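Local coordinates for CurD (Moorea producens 3L, PDB 5KP7), which probably acts as a hydroxymethylglutaryl-CoA synthase-like enzyme of the thiolase superfamily, condensing an acetyl unit with a beta-keto thioester substrate, at residues A[169-174]-A[399-404]; A[183-188]-A[230-235]; A[223-228]-A[238-243]. The protein carries 3 engineered substitutions. All coordinates share one frame; numbering follows the deposited sequence.

Interaction 1 of 3, residues A[169-174]-A[399-404]; sequences ISRFLV and SAVAFG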
loop_
_atom_site.group_PDB
_atom_site.type_symbol
_atom_site.label_atom_id
_atom_site.label_comp_id
_atom_site.label_asym_id
_atom_site.label_seq_id
_atom_site.Cartn_x
_atom_site.Cartn_y
_atom_site.Cartn_z
ATOM N N ILE A 169 -6.754 8.403 -2.306
ATOM C CA ILE A 169 -6.895 8.575 -3.746
ATOM C C ILE A 169 -5.655 9.270 -4.240
ATOM O O ILE A 169 -4.952 9.900 -3.473
ATOM C CB ILE A 169 -8.139 9.399 -4.069
ATOM C CG1 ILE A 169 -9.353 8.582 -3.624
ATOM C CG2 ILE A 169 -8.215 9.787 -5.538
ATOM C CD1 ILE A 169 -10.614 9.276 -3.799
ATOM N N SER A 170 -5.401 9.179 -5.528
ATOM C CA SER A 170 -4.251 9.887 -6.147
ATOM C C SER A 170 -4.777 10.897 -7.143
ATOM O O SER A 170 -4.902 10.593 -8.321
ATOM C CB SER A 170 -3.365 8.851 -6.847
ATOM O OG SER A 170 -2.851 7.945 -5.880
ATOM N N ARG A 171 -5.121 12.086 -6.671
ATOM C CA ARG A 171 -5.753 13.087 -7.547
ATOM C C ARG A 171 -4.729 14.013 -8.179
ATOM O O ARG A 171 -4.648 15.198 -7.851
ATOM C CB ARG A 171 -6.893 13.844 -6.848
ATOM C CG ARG A 171 -8.054 13.962 -7.838
ATOM C CD ARG A 171 -9.094 14.916 -7.502
ATOM N NE ARG A 171 -9.840 14.661 -6.283
ATOM C CZ ARG A 171 -10.935 13.917 -6.168
ATOM N NH1 ARG A 171 -11.406 13.146 -7.175
ATOM N NH2 ARG A 171 -11.544 13.907 -4.977
ATOM N N PHE A 172 -3.982 13.449 -9.127
ATOM C CA PHE A 172 -3.044 14.196 -9.962
ATOM C C PHE A 172 -3.739 15.205 -10.867
ATOM O O PHE A 172 -4.752 14.871 -11.491
ATOM C CB PHE A 172 -2.258 13.243 -10.857
ATOM C CG PHE A 172 -1.522 12.184 -10.102
ATOM C CD1 PHE A 172 -0.761 12.517 -8.976
ATOM C CD2 PHE A 172 -1.605 10.843 -10.497
ATOM C CE1 PHE A 172 -0.088 11.539 -8.259
ATOM C CE2 PHE A 172 -0.910 9.868 -9.788
ATOM C CZ PHE A 172 -0.150 10.225 -8.675
ATOM N N LEU A 173 -3.191 16.422 -10.922
ATOM C CA LEU A 173 -3.773 17.541 -11.682
ATOM C C LEU A 173 -2.801 17.971 -12.801
ATOM O O LEU A 173 -1.586 17.981 -12.593
ATOM C CB LEU A 173 -4.054 18.718 -10.740
ATOM C CG LEU A 173 -4.918 18.408 -9.500
ATOM C CD1 LEU A 173 -5.235 19.686 -8.727
ATOM C CD2 LEU A 173 -6.212 17.689 -9.889
ATOM N N VAL A 174 -3.334 18.316 -13.970
ATOM C CA VAL A 174 -2.486 18.674 -15.140
ATOM C C VAL A 174 -2.676 20.122 -15.580
ATOM O O VAL A 174 -3.572 20.801 -15.101
ATOM C CB VAL A 174 -2.734 17.735 -16.347
ATOM C CG1 VAL A 174 -2.260 16.326 -16.029
ATOM C CG2 VAL A 174 -4.209 17.749 -16.773
ATOM N N SER A 399 -9.143 18.976 -11.569
ATOM C CA SER A 399 -8.888 20.301 -10.941
ATOM C C SER A 399 -10.095 20.967 -10.287
ATOM O O SER A 399 -9.947 21.751 -9.362
ATOM C CB SER A 399 -8.284 21.282 -11.944
ATOM O OG SER A 399 -7.023 20.809 -12.308
ATOM N N ALA A 400 -11.284 20.651 -10.766
ATOM C CA ALA A 400 -12.486 21.229 -10.201
ATOM C C ALA A 400 -12.780 20.825 -8.759
ATOM O O ALA A 400 -13.561 21.515 -8.102
ATOM C CB ALA A 400 -13.688 20.894 -11.070
ATOM N N VAL A 401 -12.174 19.725 -8.280
ATOM C CA VAL A 401 -12.337 19.259 -6.917
ATOM C C VAL A 401 -10.974 19.219 -6.217
ATOM O O VAL A 401 -10.781 18.416 -5.305
ATOM C CB VAL A 401 -13.038 17.874 -6.830
ATOM C CG1 VAL A 401 -14.462 18.004 -7.317
ATOM C CG2 VAL A 401 -12.342 16.805 -7.640
ATOM N N ALA A 402 -10.074 20.110 -6.611
ATOM C CA ALA A 402 -8.766 20.254 -5.895
ATOM C C ALA A 402 -8.986 20.559 -4.416
ATOM O O ALA A 402 -10.005 21.122 -3.995
ATOM C CB ALA A 402 -7.961 21.389 -6.522
ATOM N N PHE A 403 -7.969 20.245 -3.618
ATOM C CA PHE A 403 -7.938 20.671 -2.233
ATOM C C PHE A 403 -8.219 22.156 -2.127
ATOM O O PHE A 403 -7.697 22.973 -2.907
ATOM C CB PHE A 403 -6.571 20.363 -1.598
ATOM C CG PHE A 403 -6.532 20.629 -0.127
ATOM C CD1 PHE A 403 -6.928 19.660 0.740
ATOM C CD2 PHE A 403 -6.141 21.855 0.374
ATOM C CE1 PHE A 403 -6.943 19.878 2.090
ATOM C CE2 PHE A 403 -6.154 22.095 1.732
ATOM C CZ PHE A 403 -6.593 21.113 2.584
ATOM N N GLY A 404 -9.089 22.496 -1.185
ATOM C CA GLY A 404 -9.406 23.892 -0.874
ATOM C C GLY A 404 -10.600 24.463 -1.642
ATOM O O GLY A 404 -10.947 25.640 -1.468
HETATM O O HOH W 1 -8.702 16.520 -4.699
#
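Arg-171, the centre of an inverse gamma turn in the loop after strand 161-168, lies against Val-401 in the loop that follows helix 388-397. The bend of the arginine chain at chi3 (-63°) turns the guanidinium flat over the valine, and the two side chains cross at about a right angle. Val-401 CG2 sits beneath the middle of the group, 3.5 Å from Arg-171 CZ. At the edge, in the guanidinium plane, Arg-171 NE donates to a water O at 2.7 Å, and that water O in turn donates a hydrogen bond to Val-401 O at 2.9 Å. NH2 is bonded to Glu-73 O and NH1, weakly, to Leu-70 O. With an alanine here, Val-401 CG2 would probably lose the flat group lying over it, the water bridge would go, and the carbonyls of Glu-73 and Leu-70 would each be left without this donor. Leu-173 takes the other end of the contact: its CD2 lies 3.6 Å from Ser-399 N, while CD1 meets Ala-402 CB at 3.9 Å in an apolar touch. The patch is near the surface, between the loop after strand 161-168 and that joining helix 388-397 to strand 408-409; next door, Ile-169 packs on Pro-75 and Tyr-78 of helix 75-89.

Interaction 2 of 3, residues A[183-188]-A[230-235]; sequences YDWSFA and PDSEAG. With PNS (4'-phosphopantetheine), chain E.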
loop_
_atom_site.group_PDB
_atom_site.type_symbol
_atom_site.label_atom_id
_atom_site.label_comp_id
_atom_site.label_asym_id
_atom_site.label_seq_id
_atom_site.Cartn_x
_atom_site.Cartn_y
_atom_site.Cartn_z
ATOM N N TYR A 183 6.031 17.115 -13.600
ATOM C CA TYR A 183 5.447 17.351 -12.282
ATOM C C TYR A 183 6.203 16.610 -11.172
ATOM O O TYR A 183 6.831 15.570 -11.427
ATOM C CB TYR A 183 3.978 16.906 -12.261
ATOM C CG TYR A 183 3.101 17.522 -13.339
ATOM C CD1 TYR A 183 3.000 16.934 -14.608
ATOM C CD2 TYR A 183 2.362 18.691 -13.090
ATOM C CE1 TYR A 183 2.195 17.494 -15.595
ATOM C CE2 TYR A 183 1.554 19.258 -14.073
ATOM C CZ TYR A 183 1.473 18.659 -15.324
ATOM O OH TYR A 183 0.673 19.212 -16.313
ATOM N N ASP A 184 6.118 17.129 -9.936
ATOM C CA ASP A 184 6.700 16.458 -8.746
ATOM C C ASP A 184 6.216 14.999 -8.639
ATOM O O ASP A 184 6.969 14.100 -8.241
ATOM C CB ASP A 184 6.330 17.199 -7.436
ATOM C CG ASP A 184 7.046 18.561 -7.262
ATOM O OD1 ASP A 184 7.941 18.923 -8.071
ATOM O OD2 ASP A 184 6.699 19.277 -6.288
ATOM N N TRP A 185 4.945 14.784 -9.001
ATOM C CA TRP A 185 4.305 13.455 -8.937
ATOM C C TRP A 185 4.566 12.505 -10.134
ATOM O O TRP A 185 4.174 11.326 -10.072
ATOM C CB TRP A 185 2.782 13.600 -8.684
ATOM C CG TRP A 185 2.048 14.509 -9.644
ATOM C CD1 TRP A 185 1.705 15.826 -9.430
ATOM C CD2 TRP A 185 1.565 14.182 -10.965
ATOM N NE1 TRP A 185 1.043 16.329 -10.531
ATOM C CE2 TRP A 185 0.934 15.347 -11.481
ATOM C CE3 TRP A 185 1.587 13.020 -11.755
ATOM C CZ2 TRP A 185 0.337 15.379 -12.765
ATOM C CZ3 TRP A 185 0.988 13.053 -13.038
ATOM C CH2 TRP A 185 0.376 14.232 -13.523
ATOM N N SER A 186 5.258 12.962 -11.188
ATOM C CA SER A 186 5.385 12.159 -12.425
ATOM C C SER A 186 5.975 10.755 -12.185
ATOM O O SER A 186 5.538 9.791 -12.828
ATOM C CB SER A 186 6.195 12.903 -13.495
ATOM O OG SER A 186 5.469 14.032 -13.968
ATOM N N PHE A 187 6.921 10.644 -11.242
ATOM C CA PHE A 187 7.531 9.340 -10.870
ATOM C C PHE A 187 6.468 8.306 -10.401
ATOM O O PHE A 187 6.653 7.092 -10.560
ATOM C CB PHE A 187 8.658 9.511 -9.800
ATOM C CG PHE A 187 8.153 9.729 -8.377
ATOM C CD1 PHE A 187 7.657 10.970 -7.977
ATOM C CD2 PHE A 187 8.175 8.694 -7.434
ATOM C CE1 PHE A 187 7.190 11.175 -6.683
ATOM C CE2 PHE A 187 7.709 8.899 -6.136
ATOM C CZ PHE A 187 7.215 10.135 -5.766
ATOM N N ALA A 188 5.369 8.795 -9.828
ATOM C CA ALA A 188 4.363 7.948 -9.207
ATOM C C ALA A 188 3.112 7.656 -10.061
ATOM O O ALA A 188 2.244 6.920 -9.587
ATOM C CB ALA A 188 3.950 8.560 -7.880
ATOM N N PRO A 230 -0.869 20.068 -1.642
ATOM C CA PRO A 230 -2.042 19.250 -1.907
ATOM C C PRO A 230 -2.000 18.606 -3.281
ATOM O O PRO A 230 -1.365 19.135 -4.210
ATOM C CB PRO A 230 -3.207 20.254 -1.847
ATOM C CG PRO A 230 -2.674 21.540 -1.369
ATOM C CD PRO A 230 -1.168 21.501 -1.524
ATOM N N ASP A 231 -2.662 17.471 -3.394
ATOM C CA ASP A 231 -2.952 16.842 -4.675
ATOM C C ASP A 231 -1.646 16.537 -5.394
ATOM O O ASP A 231 -1.494 16.789 -6.588
ATOM C CB ASP A 231 -3.870 17.729 -5.518
ATOM C CG ASP A 231 -5.229 18.010 -4.840
ATOM O OD1 ASP A 231 -5.889 17.077 -4.339
ATOM O OD2 ASP A 231 -5.641 19.175 -4.844
ATOM N N SER A 232 -0.680 16.020 -4.634
ATOM C CA SER A 232 0.696 15.940 -5.124
ATOM C C SER A 232 1.537 15.037 -4.235
ATOM O O SER A 232 1.123 14.675 -3.138
ATOM C CB SER A 232 1.328 17.338 -5.174
ATOM O OG SER A 232 2.435 17.311 -6.051
ATOM N N GLU A 233 2.712 14.674 -4.736
ATOM C CA GLU A 233 3.695 13.883 -3.993
ATOM C C GLU A 233 5.070 14.269 -4.533
ATOM O O GLU A 233 5.176 14.547 -5.730
ATOM C CB GLU A 233 3.448 12.389 -4.175
ATOM C CG GLU A 233 4.388 11.512 -3.350
ATOM C CD GLU A 233 4.033 10.030 -3.365
ATOM O OE1 GLU A 233 3.409 9.561 -4.336
ATOM O OE2 GLU A 233 4.414 9.326 -2.400
ATOM N N ALA A 234 6.087 14.317 -3.661
ATOM C CA ALA A 234 7.479 14.633 -4.028
ATOM C C ALA A 234 8.414 13.576 -3.446
ATOM O O ALA A 234 8.111 12.956 -2.435
ATOM C CB ALA A 234 7.887 16.003 -3.516
ATOM N N GLY A 235 9.561 13.353 -4.077
ATOM C CA GLY A 235 10.556 12.497 -3.432
ATOM C C GLY A 235 11.472 11.753 -4.359
ATOM O O GLY A 235 11.415 11.925 -5.577
HETATM O O23 PNS E . 11.331 0.831 -12.348
HETATM P P24 PNS E . 11.519 2.192 -11.719
HETATM O O26 PNS E . 12.215 3.283 -12.502
HETATM O O27 PNS E . 10.072 2.832 -11.341
HETATM C C28 PNS E . 9.075 2.085 -10.656
HETATM C C29 PNS E . 7.675 2.418 -11.174
HETATM C C30 PNS E . 6.546 1.841 -10.335
HETATM C C31 PNS E . 7.564 3.006 -12.603
HETATM C C32 PNS E . 7.532 3.925 -10.608
HETATM O O33 PNS E . 6.253 4.530 -10.949
HETATM C C34 PNS E . 7.685 4.211 -9.128
HETATM O O35 PNS E . 8.799 4.345 -8.632
HETATM N N36 PNS E . 6.564 4.214 -8.407
HETATM C C37 PNS E . 6.568 3.964 -6.983
HETATM C C38 PNS E . 6.859 5.167 -6.122
HETATM C C39 PNS E . 6.789 4.622 -4.715
HETATM O O40 PNS E . 5.726 4.652 -4.107
HETATM N N41 PNS E . 7.914 4.089 -4.228
HETATM C C42 PNS E . 7.935 3.532 -2.894
HETATM C C43 PNS E . 9.183 2.721 -2.619
HETATM S S44 PNS E . 9.043 2.218 -0.893
HETATM O O HOH W 2 9.486 14.295 -6.903
HETATM O O HOH W 3 4.765 18.653 -4.356
#
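Phe-187 and Glu-233 cross at about a right angle, with ring and carboxylate planes 53° apart. The ring leads with CZ, which lies 4.0 Å from Glu-233 CG and equally close to its CD. Phe-187 CG stands between its backbone N and carbonyl carbon (chi1 78°), and from there the ring is folded over Ala-188, whose CB lies beneath the ring centre. The glutamate chain runs out extended, bringing OE1 to 3.7 Å from Ala-188 CB; its OE2 has a weak hydrogen bond to Thr-225 OG1. Trp-185 meets segment 230-235 differently: Ser-232 OG comes in at the indole edge, in the ring plane, 3.8 Å from CD1. Two waters tie the backbones and polar ends together. One donates to Asp-184 O at 2.9 Å and accepts from Gly-235 N; the other donates to Asp-184 OD2 at 2.8 Å and also bonds Ser-232 OG. Phe-187 meets the ligand through both ring and backbone: CE2 lies 3.8 Å from C38 of the phosphopantetheine, and the carbonyl O accepts from its O33 at 2.6 Å. Such a wall, one ring and one backbone carbonyl along the arm, belongs to the pantetheine-binding tunnel of this thiolase-like enzyme.

Interaction 3 of 3, residues A[223-228]-A[238-243]; sequences MDTCRP and DLSLLS. With PNS (4'-phosphopantetheine), chain E.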
loop_
_atom_site.group_PDB
_atom_site.type_symbol
_atom_site.label_atom_id
_atom_site.label_comp_id
_atom_site.label_asym_id
_atom_site.label_seq_id
_atom_site.Cartn_x
_atom_site.Cartn_y
_atom_site.Cartn_z
ATOM N N MET A 223 13.741 11.935 4.155
ATOM C CA MET A 223 12.981 12.589 3.079
ATOM C C MET A 223 12.853 11.710 1.853
ATOM O O MET A 223 13.219 12.111 0.738
ATOM C CB MET A 223 13.650 13.933 2.732
ATOM C CG MET A 223 13.500 14.941 3.846
ATOM S SD MET A 223 11.833 15.465 4.198
ATOM C CE MET A 223 11.329 16.237 2.660
ATOM N N ASP A 224 12.308 10.508 2.032
ATOM C CA ASP A 224 12.183 9.595 0.915
ATOM C C ASP A 224 11.066 9.969 -0.023
ATOM O O ASP A 224 11.280 10.121 -1.239
ATOM C CB ASP A 224 12.141 8.128 1.336
ATOM C CG ASP A 224 11.014 7.759 2.265
ATOM O OD1 ASP A 224 10.623 8.550 3.155
ATOM O OD2 ASP A 224 10.584 6.581 2.145
ATOM N N THR A 225 9.885 10.141 0.509
ATOM C CA THR A 225 8.831 10.795 -0.253
ATOM C C THR A 225 8.034 11.590 0.741
ATOM O O THR A 225 8.045 11.269 1.934
ATOM C CB THR A 225 7.861 9.844 -0.976
ATOM O OG1 THR A 225 6.942 9.293 -0.067
ATOM C CG2 THR A 225 8.534 8.725 -1.744
ATOM N N CYS A 226 7.340 12.607 0.243
ATOM C CA CYS A 226 6.480 13.418 1.123
ATOM C C CYS A 226 5.394 14.051 0.249
ATOM O O CYS A 226 5.368 13.849 -0.964
ATOM C CB CYS A 226 7.313 14.467 1.863
ATOM S SG CYS A 226 8.147 15.604 0.774
ATOM N N ARG A 227 4.459 14.754 0.891
ATOM C CA ARG A 227 3.331 15.386 0.219
ATOM C C ARG A 227 3.209 16.795 0.761
ATOM O O ARG A 227 2.304 17.125 1.560
ATOM C CB ARG A 227 2.063 14.595 0.475
ATOM C CG ARG A 227 2.058 13.226 -0.166
ATOM C CD ARG A 227 0.763 12.522 0.209
ATOM N NE ARG A 227 0.737 11.154 -0.281
ATOM C CZ ARG A 227 0.420 10.809 -1.514
ATOM N NH1 ARG A 227 0.111 11.730 -2.413
ATOM N NH2 ARG A 227 0.434 9.520 -1.855
ATOM N N PRO A 228 4.129 17.665 0.347
ATOM C CA PRO A 228 4.210 18.992 0.918
ATOM C C PRO A 228 3.220 19.950 0.314
ATOM O O PRO A 228 3.061 21.038 0.843
ATOM C CB PRO A 228 5.655 19.419 0.587
ATOM C CG PRO A 228 5.913 18.710 -0.705
ATOM C CD PRO A 228 5.241 17.386 -0.573
ATOM N N ASP A 238 14.121 5.963 -5.330
ATOM C CA ASP A 238 15.255 5.096 -5.044
ATOM C C ASP A 238 15.609 5.052 -3.515
ATOM O O ASP A 238 15.832 3.977 -2.920
ATOM C CB ASP A 238 16.465 5.512 -5.878
ATOM C CG ASP A 238 16.358 5.076 -7.354
ATOM O OD1 ASP A 238 15.279 5.195 -7.994
ATOM O OD2 ASP A 238 17.345 4.565 -7.873
ATOM N N LEU A 239 15.684 6.221 -2.904
ATOM C CA LEU A 239 15.867 6.340 -1.471
ATOM C C LEU A 239 14.726 5.636 -0.742
ATOM O O LEU A 239 14.934 4.985 0.277
ATOM C CB LEU A 239 15.943 7.829 -1.061
ATOM C CG LEU A 239 16.036 8.152 0.420
ATOM C CD1 LEU A 239 17.184 7.447 1.125
ATOM C CD2 LEU A 239 16.154 9.655 0.614
ATOM N N SER A 240 13.500 5.829 -1.230
ATOM C CA SER A 240 12.358 5.202 -0.586
ATOM C C SER A 240 12.458 3.680 -0.593
ATOM O O SER A 240 12.209 3.044 0.439
ATOM C CB SER A 240 11.031 5.678 -1.170
ATOM O OG SER A 240 10.003 5.397 -0.201
ATOM N N LEU A 241 12.877 3.107 -1.709
ATOM C CA LEU A 241 13.043 1.640 -1.750
ATOM C C LEU A 241 14.113 1.159 -0.761
ATOM O O LEU A 241 13.912 0.204 -0.030
ATOM C CB LEU A 241 13.356 1.196 -3.177
ATOM C CG LEU A 241 13.543 -0.308 -3.365
ATOM C CD1 LEU A 241 12.489 -1.112 -2.643
ATOM C CD2 LEU A 241 13.578 -0.615 -4.858
ATOM N N LEU A 242 15.256 1.847 -0.723
ATOM C CA LEU A 242 16.298 1.482 0.246
ATOM C C LEU A 242 15.823 1.610 1.701
ATOM O O LEU A 242 16.153 0.783 2.543
ATOM C CB LEU A 242 17.591 2.292 0.001
ATOM C CG LEU A 242 18.205 2.102 -1.388
ATOM C CD1 LEU A 242 19.230 3.202 -1.696
ATOM C CD2 LEU A 242 18.823 0.740 -1.567
ATOM N N SER A 243 15.039 2.646 1.984
ATOM C CA SER A 243 14.508 2.855 3.310
ATOM C C SER A 243 13.477 1.757 3.697
ATOM O O SER A 243 13.502 1.222 4.803
ATOM C CB SER A 243 13.872 4.251 3.390
ATOM O OG SER A 243 13.389 4.512 4.691
HETATM O O23 PNS E . 11.331 0.831 -12.348
HETATM P P24 PNS E . 11.519 2.192 -11.719
HETATM O O26 PNS E . 12.215 3.283 -12.502
HETATM O O27 PNS E . 10.072 2.832 -11.341
HETATM C C28 PNS E . 9.075 2.085 -10.656
HETATM C C29 PNS E . 7.675 2.418 -11.174
HETATM C C30 PNS E . 6.546 1.841 -10.335
HETATM C C31 PNS E . 7.564 3.006 -12.603
HETATM C C32 PNS E . 7.532 3.925 -10.608
HETATM O O33 PNS E . 6.253 4.530 -10.949
HETATM C C34 PNS E . 7.685 4.211 -9.128
HETATM O O35 PNS E . 8.799 4.345 -8.632
HETATM N N36 PNS E . 6.564 4.214 -8.407
HETATM C C37 PNS E . 6.568 3.964 -6.983
HETATM C C38 PNS E . 6.859 5.167 -6.122
HETATM C C39 PNS E . 6.789 4.622 -4.715
HETATM O O40 PNS E . 5.726 4.652 -4.107
HETATM N N41 PNS E . 7.914 4.089 -4.228
HETATM C C42 PNS E . 7.935 3.532 -2.894
HETATM C C43 PNS E . 9.183 2.721 -2.619
HETATM S S44 PNS E . 9.043 2.218 -0.893
#
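Asp-224 presses its side chain onto the first turn of helix 237-258 at Ser-240. CB starts the contact, lying 3.5 Å from Ser-240 CA, with Leu-239 CG also beside it at 4.0 Å. With chi1 at 59°, CG sits between the backbone N and the carbonyl carbon, which carries the carboxylate along the serine side chain. At the tip, OD2 accepts a hydrogen bond from Ser-240 OG at 2.7 Å; the hydroxyl arrives on the anti side and 33° out of the carboxylate plane. The same oxygen is also hydrogen-bonded to Tyr-350 OH and Ser-352 OG, while OD1 takes the N-H of Gly-353, so the group is held at both oxygens and has little freedom to rotate. The bond is consistent with Asp-224 orienting the Ser-240 hydroxyl from a second shell: OG, swung to the side opposite its own backbone N (chi1 -160°), lies 3.4 Å from the ligand thiol S44. Thr-225 CG2 lies 4.0 Å from Ser-240 CB. One residue earlier on the helix, Leu-239 CD2 lies 3.8 Å from Met-223 O. The contact thus wedges the start of helix 237-258 against the lead-in to strand 225-226 and the turn between strands 343-351 and 355-363, while Asp-238 on the helix makes a salt bridge to a basic side chain of another protein's chain.

The three contacts form a row. The centres of interactions 1 and 2 are about 12 Å apart, those of interactions 2 and 3 about 11 Å, and those of 1 and 3 about 22 Å. Along the chain, interactions 2 and 3 fall inside the loop closed by interaction 1, and their own segments alternate. Interaction 2 joins its neighbours on both flanks: Asp-231 OD2 is probably hydrogen-bonded to Phe-403 N, and Ala-234 pairs with Cys-226 in the small antiparallel sheet of strands 225-226 and 234-235, which leads straight into helix 237-258. Interactions 2 and 3 both touch the phosphopantetheine, so this sheet probably connects the Phe-187 and Ser-240 sides of its pocket, whereas interaction 1 lies away from it.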